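Local coordinates for protein RickCE (Rickettsia bellii, PDB 5HAM) that probably acts as a bacterial effector protease of the CE clan, a deubiquitinase that cleaves ubiquitin from its conjugates, at residues L45-A50 with N56-E61; N122-D127 with A136-E141; S172-Y175 with L180-L183; K182-T187 with P195-E200. All coordinates share one frame; numbering follows the deposited sequence.

Contacts 1, 2 and 3 come in series; contact 4 begins on the helix segment where contact 3 ends, and the two share Lys182 and Leu183. They fall into two regions, one helical and one built round the sheet. Contact 1 lies alone, about 30 Å from the centre of the chain; its nearest atoms are about 17 Å or more from those of the other three. Contacts 2, 3 and 4 cluster around the mixed sheet of the catalytic part, with centres 7 to 15 Å apart. Contact 2 sets helix 96-130 on strand 135-141, whereas contacts 3 and 4 use helix 175-188. Helix 96-130 also reaches back to contact 1, spanning both regions.

Contact 1: residues L45-A50 with N56-E61; sequences LKDYTA and NKILAE
The carboxylate of Asp47 is the flat group of this contact, and its two oxygens have different neighbours: OD1 lies 3.8 Å from the methyl carbon CG2 of Ile58, while OD2 forms a salt bridge with Arg88 of helix 75-93. The side chains of Asp47 and Ile58 meet at a slant, so the isoleucine brushes one oxygen of a group whose charge is answered by the arginine. Ile58 carries the rest of the contact as well. Its first torsion sets CG1 anti to its carbonyl carbon (chi1 -67°), and with the chain extended beyond it CD1 reaches the end of helix 42-49, where it touches both Ala50 CB and Lys46 CB, 3.9 Å from each. The lysine chain then runs on, extended, away from the partner helix, keeping its methylene root in the contact and its charged end outside it. Arg88, the salt-bridge partner of Asp47, also touches Ile58, as does Leu92. Ala50 is the first residue past the end of helix 42-49, and its carbonyl oxygen accepts from Arg99 of helix 96-130. Helices 42-49 and 52-69 form a helical hairpin, joined by a short link and splayed rather than strictly antiparallel, with Ile58 set in the angle between them and helices 75-93 and 96-130 packed against the pair.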
loop_
_atom_site.group_PDB
_atom_site.type_symbol
_atom_site.label_atom_id
_atom_site.label_comp_id
_atom_site.label_asym_id
_atom_site.label_seq_id
_atom_site.Cartn_x
_atom_site.Cartn_y
_atom_site.Cartn_z
ATOM N N LEU A 45 -0.145 -22.275 5.859
ATOM C CA LEU A 45 1.229 -22.779 5.866
ATOM C C LEU A 45 1.320 -24.308 5.770
ATOM O O LEU A 45 2.385 -24.859 5.456
ATOM C CB LEU A 45 1.992 -22.273 7.090
ATOM C CG LEU A 45 2.218 -20.753 7.146
ATOM C CD1 LEU A 45 2.947 -20.388 8.432
ATOM C CD2 LEU A 45 2.989 -20.259 5.926
ATOM N N LYS A 46 0.205 -24.991 6.025
ATOM C CA LYS A 46 0.172 -26.450 5.880
ATOM C C LYS A 46 0.432 -26.877 4.435
ATOM O O LYS A 46 0.820 -28.013 4.180
ATOM C CB LYS A 46 -1.129 -27.047 6.424
ATOM C CG LYS A 46 -1.284 -26.806 7.911
ATOM C CD LYS A 46 -2.400 -27.616 8.520
ATOM C CE LYS A 46 -2.327 -27.572 10.047
ATOM N NZ LYS A 46 -3.205 -28.587 10.712
ATOM N N ASP A 47 0.260 -25.946 3.500
ATOM C CA ASP A 47 0.620 -26.179 2.107
ATOM C C ASP A 47 2.114 -26.462 2.010
ATOM O O ASP A 47 2.569 -27.083 1.045
ATOM C CB ASP A 47 0.304 -24.948 1.248
ATOM C CG ASP A 47 -1.172 -24.824 0.893
ATOM O OD1 ASP A 47 -2.015 -25.554 1.464
ATOM O OD2 ASP A 47 -1.485 -23.971 0.035
ATOM N N TYR A 48 2.875 -25.962 2.988
ATOM C CA TYR A 48 4.316 -26.179 3.026
ATOM C C TYR A 48 4.751 -27.254 4.035
ATOM O O TYR A 48 5.767 -27.910 3.831
ATOM C CB TYR A 48 5.038 -24.869 3.326
ATOM C CG TYR A 48 4.606 -23.695 2.463
ATOM C CD1 TYR A 48 5.113 -23.522 1.177
ATOM C CD2 TYR A 48 3.710 -22.753 2.942
ATOM C CE1 TYR A 48 4.740 -22.464 0.406
ATOM C CE2 TYR A 48 3.327 -21.688 2.171
ATOM C CZ TYR A 48 3.847 -21.544 0.904
ATOM O OH TYR A 48 3.464 -20.473 0.134
ATOM N N THR A 49 3.986 -27.438 5.110
ATOM C CA THR A 49 4.433 -28.274 6.227
ATOM C C THR A 49 3.765 -29.641 6.327
ATOM O O THR A 49 4.308 -30.542 6.969
ATOM C CB THR A 49 4.260 -27.554 7.595
ATOM O OG1 THR A 49 2.877 -27.250 7.810
ATOM C CG2 THR A 49 5.069 -26.263 7.651
ATOM N N ALA A 50 2.587 -29.792 5.723
ATOM C CA ALA A 50 1.866 -31.063 5.764
ATOM C C ALA A 50 2.607 -32.152 5.015
ATOM O O ALA A 50 3.135 -31.944 3.919
ATOM C CB ALA A 50 0.453 -30.923 5.218
ATOM N N ASN A 56 -1.701 -35.457 1.603
ATOM C CA ASN A 56 -2.481 -36.063 0.537
ATOM C C ASN A 56 -3.891 -35.489 0.497
ATOM O O ASN A 56 -4.486 -35.309 -0.571
ATOM C CB ASN A 56 -2.520 -37.581 0.695
ATOM C CG ASN A 56 -2.900 -38.289 -0.597
ATOM O OD1 ASN A 56 -2.202 -38.167 -1.606
ATOM N ND2 ASN A 56 -4.004 -39.042 -0.571
ATOM N N LYS A 57 -4.412 -35.177 1.673
ATOM C CA LYS A 57 -5.752 -34.647 1.781
ATOM C C LYS A 57 -5.821 -33.255 1.177
ATOM O O LYS A 57 -6.796 -32.896 0.513
ATOM C CB LYS A 57 -6.193 -34.617 3.241
ATOM N N ILE A 58 -4.779 -32.469 1.403
ATOM C CA ILE A 58 -4.739 -31.122 0.862
ATOM C C ILE A 58 -4.597 -31.138 -0.666
ATOM O O ILE A 58 -5.318 -30.431 -1.371
ATOM C CB ILE A 58 -3.651 -30.284 1.544
ATOM C CG1 ILE A 58 -4.029 -30.058 3.018
ATOM C CG2 ILE A 58 -3.479 -28.956 0.827
ATOM C CD1 ILE A 58 -2.929 -29.455 3.865
ATOM N N LEU A 59 -3.694 -31.969 -1.173
ATOM C CA LEU A 59 -3.516 -32.095 -2.614
ATOM C C LEU A 59 -4.850 -32.463 -3.265
ATOM O O LEU A 59 -5.252 -31.898 -4.285
ATOM C CB LEU A 59 -2.461 -33.157 -2.926
ATOM C CG LEU A 59 -2.251 -33.392 -4.425
ATOM C CD1 LEU A 59 -1.985 -32.071 -5.178
ATOM C CD2 LEU A 59 -1.129 -34.389 -4.658
ATOM N N ALA A 60 -5.545 -33.392 -2.626
ATOM C CA ALA A 60 -6.869 -33.807 -3.061
ATOM C C ALA A 60 -7.840 -32.635 -3.157
ATOM O O ALA A 60 -8.500 -32.467 -4.181
ATOM C CB ALA A 60 -7.426 -34.886 -2.131
ATOM N N GLU A 61 -7.933 -31.818 -2.111
ATOM C CA GLU A 61 -8.859 -30.693 -2.167
ATOM C C GLU A 61 -8.445 -29.667 -3.235
ATOM O O GLU A 61 -9.297 -29.079 -3.912
ATOM C CB GLU A 61 -9.053 -30.054 -0.780
ATOM C CG GLU A 61 -7.874 -29.235 -0.262
ATOM C CD GLU A 61 -7.940 -28.941 1.240
ATOM O OE1 GLU A 61 -8.432 -29.804 2.004
ATOM O OE2 GLU A 61 -7.489 -27.846 1.652
#

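Contact 2: residues N122-D127 with A136-E141; sequences NRATKD and AVIPIE
Asp127 OD1, one helical turn beyond the Ala124 that meets Ala136 and Ile138, has two partners: a hydrogen bond from Asn131 ND2 and, by charge alone, Arg123, whose NE is 3.5 Å away. The oxygen lies over one face of the guanidinium, displaced toward the rim, so Arg123 contributes charge and no directed N-H. The other oxygen, OD2, is hydrogen-bonded to Ser28 OG. The contact between helix and strand proper is apolar. Ala124 CB packs against Ala136 CB at 3.6 Å, methyl against methyl, and CD1 of Ile138 closes on that same Ala124 CB at 3.7 Å. Ile138 reaches it because CG1 lies anti to the carbonyl carbon (chi1 -46°), beside the backbone N, with CD1 extended beyond. Two alanines facing one another allow an intimate approach, and the CA atoms of Ala124 and Ala136 are 5.4 Å apart. At this buried point helix 96-130 meets strand 135-141 through methyl groups, with no polar pair between the two segments, while the directed tie to the sheet lies a turn further along, in the bond between Asp127 OD2 and Ser28 OG of strand 27-34.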
loop_
_atom_site.group_PDB
_atom_site.type_symbol
_atom_site.label_atom_id
_atom_site.label_comp_id
_atom_site.label_asym_id
_atom_site.label_seq_id
_atom_site.Cartn_x
_atom_site.Cartn_y
_atom_site.Cartn_z
ATOM N N ASN A 122 9.752 5.437 11.442
ATOM C CA ASN A 122 10.783 6.032 12.291
ATOM C C ASN A 122 11.666 7.069 11.591
ATOM O O ASN A 122 11.979 8.109 12.171
ATOM C CB ASN A 122 11.646 4.957 12.947
ATOM C CG ASN A 122 11.049 4.453 14.242
ATOM O OD1 ASN A 122 10.455 5.226 15.001
ATOM N ND2 ASN A 122 11.186 3.150 14.500
ATOM N N ARG A 123 12.069 6.780 10.354
ATOM C CA ARG A 123 12.859 7.719 9.570
ATOM C C ARG A 123 12.064 9.010 9.345
ATOM O O ARG A 123 12.598 10.105 9.477
ATOM C CB ARG A 123 13.278 7.100 8.234
ATOM C CG ARG A 123 14.119 8.024 7.355
ATOM C CD ARG A 123 15.349 8.546 8.115
ATOM N NE ARG A 123 16.164 9.478 7.336
ATOM C CZ ARG A 123 17.183 10.170 7.836
ATOM N NH1 ARG A 123 17.509 10.040 9.116
ATOM N NH2 ARG A 123 17.877 10.997 7.064
ATOM N N ALA A 124 10.782 8.868 9.038
ATOM C CA ALA A 124 9.915 10.015 8.820
ATOM C C ALA A 124 9.875 10.866 10.075
ATOM O O ALA A 124 9.966 12.099 10.014
ATOM C CB ALA A 124 8.503 9.563 8.413
ATOM N N THR A 125 9.782 10.192 11.213
ATOM C CA THR A 125 9.764 10.852 12.508
ATOM C C THR A 125 11.101 11.525 12.816
ATOM O O THR A 125 11.150 12.613 13.403
ATOM C CB THR A 125 9.412 9.845 13.623
ATOM O OG1 THR A 125 8.102 9.303 13.380
ATOM C CG2 THR A 125 9.434 10.516 14.988
ATOM N N LYS A 126 12.191 10.890 12.412
ATOM C CA LYS A 126 13.503 11.489 12.629
ATOM C C LYS A 126 13.644 12.758 11.781
ATOM O O LYS A 126 14.178 13.773 12.239
ATOM C CB LYS A 126 14.629 10.490 12.333
ATOM N N ASP A 127 13.135 12.698 10.556
ATOM C CA ASP A 127 13.185 13.836 9.647
ATOM C C ASP A 127 12.525 15.090 10.211
ATOM O O ASP A 127 13.119 16.179 10.171
ATOM C CB ASP A 127 12.564 13.486 8.296
ATOM C CG ASP A 127 13.494 12.687 7.435
ATOM O OD1 ASP A 127 14.689 12.604 7.794
ATOM O OD2 ASP A 127 13.040 12.147 6.404
ATOM N N ALA A 136 6.904 14.983 6.522
ATOM C CA ALA A 136 7.372 13.763 5.889
ATOM C C ALA A 136 6.151 13.123 5.263
ATOM O O ALA A 136 5.124 12.940 5.922
ATOM C CB ALA A 136 8.000 12.838 6.897
ATOM N N VAL A 137 6.253 12.829 3.975
ATOM C CA VAL A 137 5.140 12.261 3.239
ATOM C C VAL A 137 5.415 10.782 2.972
ATOM O O VAL A 137 6.448 10.420 2.408
ATOM C CB VAL A 137 4.931 13.031 1.917
ATOM C CG1 VAL A 137 3.758 12.453 1.108
ATOM C CG2 VAL A 137 4.744 14.520 2.201
ATOM N N ILE A 138 4.496 9.931 3.403
ATOM C CA ILE A 138 4.636 8.488 3.240
ATOM C C ILE A 138 3.476 7.906 2.435
ATOM O O ILE A 138 2.336 7.880 2.904
ATOM C CB ILE A 138 4.662 7.764 4.604
ATOM C CG1 ILE A 138 5.596 8.489 5.590
ATOM C CG2 ILE A 138 5.043 6.296 4.412
ATOM C CD1 ILE A 138 5.567 7.903 7.015
ATOM N N PRO A 139 3.761 7.446 1.212
ATOM C CA PRO A 139 2.748 6.743 0.421
ATOM C C PRO A 139 2.476 5.423 1.104
ATOM O O PRO A 139 3.425 4.777 1.508
ATOM C CB PRO A 139 3.446 6.502 -0.928
ATOM C CG PRO A 139 4.587 7.440 -0.962
ATOM C CD PRO A 139 5.017 7.638 0.473
ATOM N N ILE A 140 1.212 5.050 1.258
ATOM C CA ILE A 140 0.863 3.797 1.907
ATOM C C ILE A 140 -0.006 2.929 1.012
ATOM O O ILE A 140 -1.102 3.329 0.610
ATOM C CB ILE A 140 0.161 4.027 3.267
ATOM C CG1 ILE A 140 1.107 4.798 4.201
ATOM C CG2 ILE A 140 -0.233 2.693 3.881
ATOM C CD1 ILE A 140 0.672 4.828 5.612
ATOM N N GLU A 141 0.504 1.747 0.687
ATOM C CA GLU A 141 -0.245 0.783 -0.106
ATOM C C GLU A 141 -0.966 -0.208 0.799
ATOM O O GLU A 141 -0.338 -1.082 1.382
ATOM C CB GLU A 141 0.690 0.047 -1.065
ATOM C CG GLU A 141 0.046 -0.366 -2.382
ATOM C CD GLU A 141 0.999 -1.168 -3.260
ATOM O OE1 GLU A 141 2.098 -1.525 -2.775
ATOM O OE2 GLU A 141 0.659 -1.439 -4.438
#

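Contact 3: residues S172-Y175 with L180-L183; sequences SINY and LPKL
A type I beta turn from Ser172 to Tyr175 leads into helix 175-188, the crossover helix between strands 160-166 and 196-199, and this contact folds that turn onto the second turn of the helix. Ser172 OG accepts from Asn174 N at 2.9 Å with an N-H...O angle of 153°, a capping bond that steadies the entry. Across the contact, Ile173 does most of the work. Its CG1 lies anti to the backbone N (chi1 -163°) and meets Leu180 CD2 at 3.5 Å, the two chains crossing at about a right angle. On its other branch, CG2 approaches Pro181 CG at 4.2 Å, and these side chains slide past each other in opposite directions. The carbonyl oxygen of Ile173 comes within 3.2 Å of Pro181 CD, and Asn174 OD1 lies against Pro181 CG, again crossing nearly at right angles. One water bridges the two segments: it accepts from Leu180 N and donates to Ile173 O at 2.6 Å and to Tyr175 O at 2.8 Å. Phe165 of strand 160-166 touches both Ile173 and Leu180, while Asp199 OD2 accepts from Ile173 N. The helix is kinked here, since neither Leu180 nor Pro181 has a backbone N bonded to the turn before. The water therefore supplies the amide of Leu180 with an acceptor and two turn carbonyls with a donor, so that solvent takes the place of the helical bond missing at the kink; Pro181, having no N-H, needs none.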
loop_
_atom_site.group_PDB
_atom_site.type_symbol
_atom_site.label_atom_id
_atom_site.label_comp_id
_atom_site.label_asym_id
_atom_site.label_seq_id
_atom_site.Cartn_x
_atom_site.Cartn_y
_atom_site.Cartn_z
ATOM N N SER A 172 -11.776 4.488 5.920
ATOM C CA SER A 172 -11.095 5.137 7.033
ATOM C C SER A 172 -9.690 4.554 7.105
ATOM O O SER A 172 -9.388 3.583 6.426
ATOM C CB SER A 172 -11.817 4.868 8.354
ATOM O OG SER A 172 -11.444 3.596 8.869
ATOM N N ILE A 173 -8.853 5.140 7.959
ATOM C CA ILE A 173 -7.503 4.655 8.215
ATOM C C ILE A 173 -7.500 3.263 8.866
ATOM O O ILE A 173 -6.449 2.643 8.974
ATOM C CB ILE A 173 -6.716 5.663 9.105
ATOM C CG1 ILE A 173 -5.217 5.416 9.047
ATOM C CG2 ILE A 173 -7.189 5.645 10.561
ATOM C CD1 ILE A 173 -4.480 6.269 10.030
ATOM N N ASN A 174 -8.679 2.780 9.283
ATOM C CA ASN A 174 -8.823 1.461 9.920
ATOM C C ASN A 174 -9.038 0.334 8.943
ATOM O O ASN A 174 -9.187 -0.812 9.334
ATOM C CB ASN A 174 -9.985 1.460 10.903
ATOM C CG ASN A 174 -9.715 2.335 12.101
ATOM O OD1 ASN A 174 -8.642 2.266 12.702
ATOM N ND2 ASN A 174 -10.665 3.185 12.435
ATOM N N TYR A 175 -9.090 0.689 7.671
ATOM C CA TYR A 175 -9.215 -0.264 6.589
ATOM C C TYR A 175 -8.437 -1.575 6.817
ATOM O O TYR A 175 -7.253 -1.568 7.166
ATOM C CB TYR A 175 -8.735 0.403 5.301
ATOM C CG TYR A 175 -8.913 -0.480 4.119
ATOM C CD1 TYR A 175 -10.164 -0.633 3.537
ATOM C CD2 TYR A 175 -7.845 -1.187 3.595
ATOM C CE1 TYR A 175 -10.343 -1.443 2.455
ATOM C CE2 TYR A 175 -8.012 -2.014 2.523
ATOM C CZ TYR A 175 -9.269 -2.141 1.951
ATOM O OH TYR A 175 -9.448 -2.966 0.874
ATOM N N LEU A 180 -2.785 -0.381 9.723
ATOM C CA LEU A 180 -1.964 0.836 9.807
ATOM C C LEU A 180 -1.898 1.453 11.236
ATOM O O LEU A 180 -0.806 1.760 11.749
ATOM C CB LEU A 180 -2.385 1.861 8.727
ATOM C CG LEU A 180 -1.765 3.261 8.778
ATOM C CD1 LEU A 180 -0.236 3.185 8.760
ATOM C CD2 LEU A 180 -2.274 4.110 7.624
ATOM N N PRO A 181 -3.058 1.637 11.884
ATOM C CA PRO A 181 -2.981 2.093 13.275
ATOM C C PRO A 181 -2.210 1.131 14.165
ATOM O O PRO A 181 -1.557 1.601 15.084
ATOM C CB PRO A 181 -4.455 2.165 13.697
ATOM C CG PRO A 181 -5.150 2.531 12.436
ATOM C CD PRO A 181 -4.422 1.762 11.346
ATOM N N LYS A 182 -2.278 -0.173 13.896
ATOM C CA LYS A 182 -1.461 -1.137 14.631
ATOM C C LYS A 182 0.030 -0.886 14.392
ATOM O O LYS A 182 0.850 -1.047 15.300
ATOM C CB LYS A 182 -1.799 -2.587 14.252
ATOM C CG LYS A 182 -3.180 -3.079 14.698
ATOM C CD LYS A 182 -3.674 -2.385 15.965
ATOM C CE LYS A 182 -5.132 -2.754 16.292
ATOM N NZ LYS A 182 -5.714 -1.862 17.350
ATOM N N LEU A 183 0.384 -0.505 13.167
ATOM C CA LEU A 183 1.778 -0.218 12.857
ATOM C C LEU A 183 2.213 1.040 13.586
ATOM O O LEU A 183 3.272 1.074 14.199
ATOM C CB LEU A 183 1.980 -0.035 11.360
ATOM C CG LEU A 183 3.388 0.396 10.939
ATOM C CD1 LEU A 183 4.431 -0.685 11.286
ATOM C CD2 LEU A 183 3.397 0.720 9.453
HETATM O O HOH W 1 -5.758 0.178 8.704
#

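Contact 4: residues K182-T187 with P195-E200; sequences KLIDKT and PIIIDE
Ile184 and Ile197 reach toward each other tip to tip, their CD1 methyls 3.6 Å apart. Both use the same conformation: CG1 lies anti to the carbonyl carbon, beside the backbone N (chi1 -68° in Ile184 and -69° in Ile197), and CD1 continues the extended line. That shared shape turns each side chain into a straight arm, and the two arms meet end on between helix 175-188 and strand 196-199. The second branch of Ile184, CG2, leads in another direction and approaches Pro195 CG at 4.2 Å, just before the strand begins. A single isoleucine thus uses its two branches for two partners, the strand with one and the loop that feeds it with the other. Leu163 of the neighbouring strand 160-166 also touches Ile184, and Ile173 packs on Ile197 from the turn before the helix. One helical turn from the contact, Thr187 OG1 donates to Leu183 O at 3.0 Å. The hydroxyl sits above the carbonyl plane, 38° out of it, and the same oxygen takes the backbone N of Thr187 at 2.9 Å, so two donors from one residue converge on it. On the flank of the helix, Lys186 forms a salt bridge with Glu118 of helix 96-130. Strand 196-199 is hydrogen-bonded in parallel to strand 160-166, and the packing of the intervening helix across both is the hallmark of a beta-alpha-beta crossover, here at the outermost strand of the sheet in the catalytic domain.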
loop_
_atom_site.group_PDB
_atom_site.type_symbol
_atom_site.label_atom_id
_atom_site.label_comp_id
_atom_site.label_asym_id
_atom_site.label_seq_id
_atom_site.Cartn_x
_atom_site.Cartn_y
_atom_site.Cartn_z
ATOM N N LYS A 182 -2.278 -0.173 13.896
ATOM C CA LYS A 182 -1.461 -1.137 14.631
ATOM C C LYS A 182 0.030 -0.886 14.392
ATOM O O LYS A 182 0.850 -1.047 15.300
ATOM C CB LYS A 182 -1.799 -2.587 14.252
ATOM C CG LYS A 182 -3.180 -3.079 14.698
ATOM C CD LYS A 182 -3.674 -2.385 15.965
ATOM C CE LYS A 182 -5.132 -2.754 16.292
ATOM N NZ LYS A 182 -5.714 -1.862 17.350
ATOM N N LEU A 183 0.384 -0.505 13.167
ATOM C CA LEU A 183 1.778 -0.218 12.857
ATOM C C LEU A 183 2.213 1.040 13.586
ATOM O O LEU A 183 3.272 1.074 14.199
ATOM C CB LEU A 183 1.980 -0.035 11.360
ATOM C CG LEU A 183 3.388 0.396 10.939
ATOM C CD1 LEU A 183 4.431 -0.685 11.286
ATOM C CD2 LEU A 183 3.397 0.720 9.453
ATOM N N ILE A 184 1.379 2.068 13.523
ATOM C CA ILE A 184 1.716 3.353 14.124
ATOM C C ILE A 184 1.957 3.169 15.613
ATOM O O ILE A 184 2.956 3.642 16.161
ATOM C CB ILE A 184 0.608 4.397 13.888
ATOM C CG1 ILE A 184 0.526 4.768 12.402
ATOM C CG2 ILE A 184 0.834 5.631 14.748
ATOM C CD1 ILE A 184 -0.629 5.705 12.061
ATOM N N ASP A 185 1.064 2.442 16.264
ATOM C CA ASP A 185 1.227 2.215 17.698
ATOM C C ASP A 185 2.411 1.293 18.035
ATOM O O ASP A 185 3.081 1.495 19.036
ATOM C CB ASP A 185 -0.062 1.714 18.353
ATOM C CG ASP A 185 0.066 1.645 19.871
ATOM O OD1 ASP A 185 -0.063 2.697 20.537
ATOM O OD2 ASP A 185 0.330 0.546 20.398
ATOM N N LYS A 186 2.677 0.295 17.200
ATOM C CA LYS A 186 3.857 -0.538 17.409
ATOM C C LYS A 186 5.125 0.301 17.327
ATOM O O LYS A 186 6.050 0.111 18.109
ATOM C CB LYS A 186 3.922 -1.677 16.389
ATOM C CG LYS A 186 5.083 -2.647 16.605
ATOM C CD LYS A 186 4.734 -4.047 16.088
ATOM C CE LYS A 186 5.673 -5.127 16.626
ATOM N NZ LYS A 186 6.877 -5.356 15.765
ATOM N N THR A 187 5.152 1.242 16.389
ATOM C CA THR A 187 6.355 2.016 16.115
ATOM C C THR A 187 6.532 3.224 17.041
ATOM O O THR A 187 7.640 3.510 17.504
ATOM C CB THR A 187 6.349 2.520 14.651
ATOM O OG1 THR A 187 6.178 1.408 13.760
ATOM C CG2 THR A 187 7.647 3.240 14.320
ATOM N N PRO A 195 1.230 9.639 19.357
ATOM C CA PRO A 195 1.023 10.318 18.079
ATOM C C PRO A 195 -0.443 10.643 17.929
ATOM O O PRO A 195 -1.279 9.781 18.180
ATOM C CB PRO A 195 1.400 9.248 17.044
ATOM C CG PRO A 195 2.179 8.230 17.786
ATOM C CD PRO A 195 1.687 8.251 19.189
ATOM N N ILE A 196 -0.749 11.866 17.531
ATOM C CA ILE A 196 -2.116 12.231 17.205
ATOM C C ILE A 196 -2.419 11.879 15.753
ATOM O O ILE A 196 -1.663 12.214 14.841
ATOM C CB ILE A 196 -2.339 13.721 17.411
ATOM C CG1 ILE A 196 -2.408 14.027 18.894
ATOM C CG2 ILE A 196 -3.615 14.167 16.719
ATOM C CD1 ILE A 196 -2.230 15.493 19.203
ATOM N N ILE A 197 -3.527 11.189 15.545
ATOM C CA ILE A 197 -3.929 10.789 14.215
ATOM C C ILE A 197 -5.128 11.593 13.722
ATOM O O ILE A 197 -6.168 11.667 14.379
ATOM C CB ILE A 197 -4.243 9.295 14.180
ATOM C CG1 ILE A 197 -2.943 8.509 14.362
ATOM C CG2 ILE A 197 -4.978 8.911 12.887
ATOM C CD1 ILE A 197 -3.139 7.026 14.331
ATOM N N ILE A 198 -4.955 12.223 12.571
ATOM C CA ILE A 198 -6.042 12.924 11.915
ATOM C C ILE A 198 -6.404 12.192 10.630
ATOM O O ILE A 198 -5.592 12.095 9.710
ATOM C CB ILE A 198 -5.660 14.372 11.600
ATOM C CG1 ILE A 198 -5.377 15.139 12.900
ATOM C CG2 ILE A 198 -6.771 15.041 10.817
ATOM C CD1 ILE A 198 -4.606 16.433 12.680
ATOM N N ASP A 199 -7.614 11.645 10.593
ATOM C CA ASP A 199 -8.104 10.931 9.420
ATOM C C ASP A 199 -9.044 11.846 8.656
ATOM O O ASP A 199 -10.129 12.157 9.138
ATOM C CB ASP A 199 -8.829 9.654 9.852
ATOM C CG ASP A 199 -9.168 8.726 8.681
ATOM O OD1 ASP A 199 -8.780 9.019 7.526
ATOM O OD2 ASP A 199 -9.820 7.683 8.924
ATOM N N GLU A 200 -8.619 12.271 7.469
ATOM C CA GLU A 200 -9.375 13.239 6.681
ATOM C C GLU A 200 -10.665 12.618 6.216
ATOM O O GLU A 200 -11.630 13.336 5.912
ATOM C CB GLU A 200 -8.578 13.702 5.460
ATOM C CG GLU A 200 -7.280 14.412 5.800
ATOM C CD GLU A 200 -7.501 15.840 6.274
ATOM O OE1 GLU A 200 -7.146 16.148 7.432
ATOM O OE2 GLU A 200 -8.028 16.656 5.491
#